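Local atomic coordinates of SusD-like carbohydrate binding protein (Bacteroides vulgatus, PDB entry 3LEW), a protein that probably binds carbohydrate at the outer membrane as a member of the SusD family, in keeping with a role in nutrient capture. Residues N202-C213 / A222-D233. Numbering follows the deposited sequence.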
loop_
_atom_site.group_PDB
_atom_site.type_symbol
_atom_site.label_atom_id
_atom_site.label_comp_id
_atom_site.label_asym_id
_atom_site.label_seq_id
_atom_site.Cartn_x
_atom_site.Cartn_y
_atom_site.Cartn_z
ATOM N N ASN A 202 6.555 -19.202 2.417
ATOM C CA ASN A 202 5.688 -19.368 3.593
ATOM C C ASN A 202 5.586 -18.064 4.381
ATOM O O ASN A 202 4.500 -17.696 4.762
ATOM C CB ASN A 202 6.154 -20.561 4.445
ATOM C CG ASN A 202 5.148 -20.922 5.595
ATOM O OD1 ASN A 202 4.249 -21.769 5.424
ATOM N ND2 ASN A 202 5.318 -20.297 6.714
ATOM N N GLU A 203 6.699 -17.385 4.629
ATOM C CA GLU A 203 6.673 -16.126 5.375
ATOM C C GLU A 203 5.813 -15.048 4.703
ATOM O O GLU A 203 5.046 -14.332 5.365
ATOM C CB GLU A 203 8.103 -15.623 5.617
ATOM C CG GLU A 203 8.117 -14.297 6.334
ATOM C CD GLU A 203 9.500 -13.770 6.659
ATOM O OE1 GLU A 203 10.489 -14.370 6.235
ATOM O OE2 GLU A 203 9.574 -12.736 7.340
ATOM N N VAL A 204 5.958 -14.910 3.385
ATOM C CA VAL A 204 5.171 -13.942 2.630
ATOM C C VAL A 204 3.693 -14.252 2.779
ATOM O O VAL A 204 2.903 -13.358 3.073
ATOM C CB VAL A 204 5.571 -13.828 1.139
ATOM C CG1 VAL A 204 4.635 -12.826 0.375
ATOM C CG2 VAL A 204 7.051 -13.396 0.973
ATOM N N VAL A 205 3.312 -15.535 2.638
ATOM C CA VAL A 205 1.901 -15.923 2.831
ATOM C C VAL A 205 1.390 -15.547 4.248
ATOM O O VAL A 205 0.306 -14.992 4.383
ATOM C CB VAL A 205 1.673 -17.399 2.531
ATOM C CG1 VAL A 205 0.194 -17.773 2.799
ATOM C CG2 VAL A 205 2.041 -17.729 1.040
ATOM N N LEU A 206 2.162 -15.847 5.294
ATOM C CA LEU A 206 1.765 -15.497 6.643
ATOM C C LEU A 206 1.538 -13.985 6.742
ATOM O O LEU A 206 0.591 -13.535 7.402
ATOM C CB LEU A 206 2.840 -15.929 7.672
ATOM C CG LEU A 206 2.946 -17.432 7.967
ATOM C CD1 LEU A 206 4.187 -17.700 8.814
ATOM C CD2 LEU A 206 1.636 -17.945 8.695
ATOM N N GLY A 207 2.401 -13.201 6.089
ATOM C CA GLY A 207 2.294 -11.766 6.206
ATOM C C GLY A 207 1.048 -11.259 5.499
ATOM O O GLY A 207 0.306 -10.386 6.038
ATOM N N ILE A 208 0.827 -11.718 4.256
ATOM C CA ILE A 208 -0.378 -11.233 3.534
ATOM C C ILE A 208 -1.662 -11.707 4.254
ATOM O O ILE A 208 -2.676 -10.962 4.350
ATOM C CB ILE A 208 -0.441 -11.692 2.052
ATOM C CG1 ILE A 208 0.828 -11.307 1.296
ATOM C CG2 ILE A 208 -1.731 -11.090 1.383
ATOM C CD1 ILE A 208 1.067 -12.173 -0.021
ATOM N N LEU A 209 -1.621 -12.936 4.787
ATOM C CA LEU A 209 -2.736 -13.453 5.609
ATOM C C LEU A 209 -3.012 -12.589 6.816
ATOM O O LEU A 209 -4.193 -12.343 7.155
ATOM C CB LEU A 209 -2.455 -14.868 6.139
ATOM C CG LEU A 209 -3.099 -16.025 5.449
ATOM C CD1 LEU A 209 -2.591 -17.306 6.092
ATOM C CD2 LEU A 209 -4.624 -15.909 5.488
ATOM N N SER A 210 -1.938 -12.161 7.487
ATOM C CA SER A 210 -2.037 -11.294 8.674
ATOM C C SER A 210 -2.755 -10.008 8.323
ATOM O O SER A 210 -3.660 -9.548 9.045
ATOM C CB SER A 210 -0.613 -10.945 9.192
ATOM O OG SER A 210 -0.030 -12.128 9.710
ATOM N N ARG A 211 -2.330 -9.389 7.213
ATOM C CA ARG A 211 -2.946 -8.172 6.724
ATOM C C ARG A 211 -4.432 -8.404 6.371
ATOM O O ARG A 211 -5.325 -7.683 6.800
ATOM C CB ARG A 211 -2.184 -7.679 5.480
ATOM C CG ARG A 211 -2.679 -6.338 4.984
ATOM C CD ARG A 211 -2.014 -5.951 3.662
ATOM N NE ARG A 211 -0.586 -5.646 3.814
ATOM C CZ ARG A 211 0.219 -5.301 2.787
ATOM N NH1 ARG A 211 -0.230 -5.275 1.536
ATOM N NH2 ARG A 211 1.506 -5.019 2.999
ATOM N N ALA A 212 -4.678 -9.423 5.567
ATOM C CA ALA A 212 -6.044 -9.711 5.114
ATOM C C ALA A 212 -7.009 -9.993 6.259
ATOM O O ALA A 212 -8.150 -9.490 6.278
ATOM C CB ALA A 212 -6.040 -10.903 4.087
ATOM N N CYS A 213 -6.546 -10.770 7.240
ATOM C CA CYS A 213 -7.341 -11.074 8.373
ATOM C C CYS A 213 -7.585 -9.875 9.240
ATOM O O CYS A 213 -8.687 -9.719 9.719
ATOM C CB CYS A 213 -6.730 -12.201 9.187
ATOM S SG CYS A 213 -6.803 -13.825 8.340
ATOM N N ALA A 222 -5.683 -13.024 12.594
ATOM C CA ALA A 222 -4.629 -12.027 12.368
ATOM C C ALA A 222 -3.541 -12.180 13.409
ATOM O O ALA A 222 -2.344 -12.126 13.103
ATOM C CB ALA A 222 -5.207 -10.583 12.398
ATOM N N LYS A 223 -3.961 -12.378 14.649
ATOM C CA LYS A 223 -3.011 -12.658 15.750
ATOM C C LYS A 223 -2.238 -13.959 15.500
ATOM O O LYS A 223 -1.010 -14.017 15.689
ATOM C CB LYS A 223 -3.767 -12.732 17.088
ATOM C CG LYS A 223 -2.974 -13.415 18.238
ATOM C CD LYS A 223 -3.716 -13.446 19.534
ATOM C CE LYS A 223 -2.990 -14.280 20.604
ATOM N NZ LYS A 223 -3.641 -14.174 21.947
ATOM N N THR A 224 -2.951 -15.007 15.119
ATOM C CA THR A 224 -2.333 -16.336 14.926
ATOM C C THR A 224 -1.273 -16.308 13.843
ATOM O O THR A 224 -0.130 -16.769 14.045
ATOM C CB THR A 224 -3.381 -17.405 14.583
ATOM O OG1 THR A 224 -4.232 -17.583 15.716
ATOM C CG2 THR A 224 -2.719 -18.745 14.202
ATOM N N TYR A 225 -1.611 -15.717 12.704
ATOM C CA TYR A 225 -0.688 -15.730 11.591
ATOM C C TYR A 225 0.476 -14.756 11.830
ATOM O O TYR A 225 1.615 -15.048 11.463
ATOM C CB TYR A 225 -1.414 -15.464 10.288
ATOM C CG TYR A 225 -2.452 -16.523 9.924
ATOM C CD1 TYR A 225 -2.108 -17.865 9.853
ATOM C CD2 TYR A 225 -3.761 -16.165 9.634
ATOM C CE1 TYR A 225 -3.060 -18.833 9.526
ATOM C CE2 TYR A 225 -4.714 -17.119 9.297
ATOM C CZ TYR A 225 -4.369 -18.438 9.244
ATOM O OH TYR A 225 -5.293 -19.444 8.930
ATOM N N SER A 226 0.217 -13.583 12.426
ATOM C CA SER A 226 1.324 -12.636 12.675
ATOM C C SER A 226 2.248 -13.144 13.798
ATOM O O SER A 226 3.473 -12.920 13.738
ATOM C CB SER A 226 0.777 -11.222 12.944
ATOM O OG SER A 226 -0.120 -11.200 14.036
ATOM N N ASP A 227 1.696 -13.796 14.821
ATOM C CA ASP A 227 2.533 -14.470 15.818
ATOM C C ASP A 227 3.486 -15.490 15.132
ATOM O O ASP A 227 4.683 -15.539 15.430
ATOM C CB ASP A 227 1.663 -15.219 16.852
ATOM C CG ASP A 227 1.204 -14.344 18.048
ATOM O OD1 ASP A 227 1.691 -13.209 18.281
ATOM O OD2 ASP A 227 0.357 -14.868 18.819
ATOM N N LYS A 228 2.950 -16.324 14.246
ATOM C CA LYS A 228 3.775 -17.346 13.530
ATOM C C LYS A 228 4.894 -16.688 12.761
ATOM O O LYS A 228 6.023 -17.166 12.779
ATOM C CB LYS A 228 2.912 -18.158 12.552
ATOM C CG LYS A 228 2.019 -19.220 13.210
ATOM C CD LYS A 228 1.038 -19.940 12.215
ATOM C CE LYS A 228 0.312 -21.155 12.848
ATOM N NZ LYS A 228 1.148 -22.379 12.790
ATOM N N LEU A 229 4.568 -15.595 12.056
ATOM C CA LEU A 229 5.543 -14.828 11.266
ATOM C C LEU A 229 6.631 -14.272 12.180
ATOM O O LEU A 229 7.836 -14.541 11.971
ATOM C CB LEU A 229 4.867 -13.747 10.435
ATOM C CG LEU A 229 5.764 -13.157 9.333
ATOM C CD1 LEU A 229 4.974 -12.461 8.241
ATOM C CD2 LEU A 229 6.850 -12.216 9.891
ATOM N N LEU A 230 6.237 -13.624 13.267
ATOM C CA LEU A 230 7.244 -13.021 14.142
ATOM C C LEU A 230 8.120 -14.051 14.849
ATOM O O LEU A 230 9.285 -13.740 15.180
ATOM C CB LEU A 230 6.586 -12.097 15.156
ATOM C CG LEU A 230 5.918 -10.841 14.613
ATOM C CD1 LEU A 230 5.067 -10.120 15.691
ATOM C CD2 LEU A 230 6.962 -9.889 13.988
ATOM N N ALA A 231 7.587 -15.263 15.056
ATOM C CA ALA A 231 8.379 -16.380 15.644
ATOM C C ALA A 231 9.487 -16.821 14.691
ATOM O O ALA A 231 10.485 -17.363 15.129
ATOM C CB ALA A 231 7.492 -17.560 16.023
ATOM N N LYS A 232 9.296 -16.594 13.398
ATOM C CA LYS A 232 10.282 -16.922 12.352
ATOM C C LYS A 232 11.169 -15.734 11.966
ATOM O O LYS A 232 12.270 -15.939 11.481
ATOM C CB LYS A 232 9.554 -17.337 11.063
ATOM C CG LYS A 232 8.882 -18.686 11.091
ATOM C CD LYS A 232 7.926 -18.792 9.867
ATOM C CE LYS A 232 7.881 -20.188 9.290
ATOM N NZ LYS A 232 6.629 -20.928 9.649
ATOM N N ASP A 233 10.651 -14.503 12.080
ATOM C CA ASP A 233 11.331 -13.323 11.581
ATOM C C ASP A 233 10.835 -12.074 12.304
ATOM O O ASP A 233 9.731 -11.620 12.043
ATOM C CB ASP A 233 11.103 -13.176 10.073
ATOM C CG ASP A 233 11.869 -11.994 9.459
ATOM O OD1 ASP A 233 12.740 -11.378 10.157
ATOM O OD2 ASP A 233 11.593 -11.677 8.255
#
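Two acids are brought together across the contact: Glu203 OE2 lies 2.5 Å from Asp233 OD2, so close that one of them is probably protonated. The side chains cross at about a right angle, their carboxylate planes 85° apart. This pair lies at one end of a helical hairpin, whose near-antiparallel segments 202-213 and 222-232 illustrate knobs-into-holes packing: Leu206 enters the hole formed by Tyr225, Lys228, Leu229 and Lys232, while Tyr225 fills that of Leu206, Leu209, Ser210 and Cys213. With CG beside its backbone N (chi1 -63°), Tyr225 brings one ring face under Leu209 CD1, a CH-pi contact 3.6 Å from the ring centroid. Cys213 SG comes instead at the ring edge, 4.0 Å from Tyr225 CE2, and Tyr225 OH is hydrogen-bonded to Glu182 OE2. With an alanine in place of Tyr225, the hole beside Leu209 would probably be left unfilled and Glu182 would lose its hydroxyl partner. Leu229 CD1 lies 3.4 Å from Gly207 N. Ser210 OG and N reach Leu206 O from opposite faces of its plane. In this TPR-like fold, helix 170-187 packs against Leu206 and Leu209, helix 346-359 against Ala222 and Ser226, and strand 254-258 against Glu203.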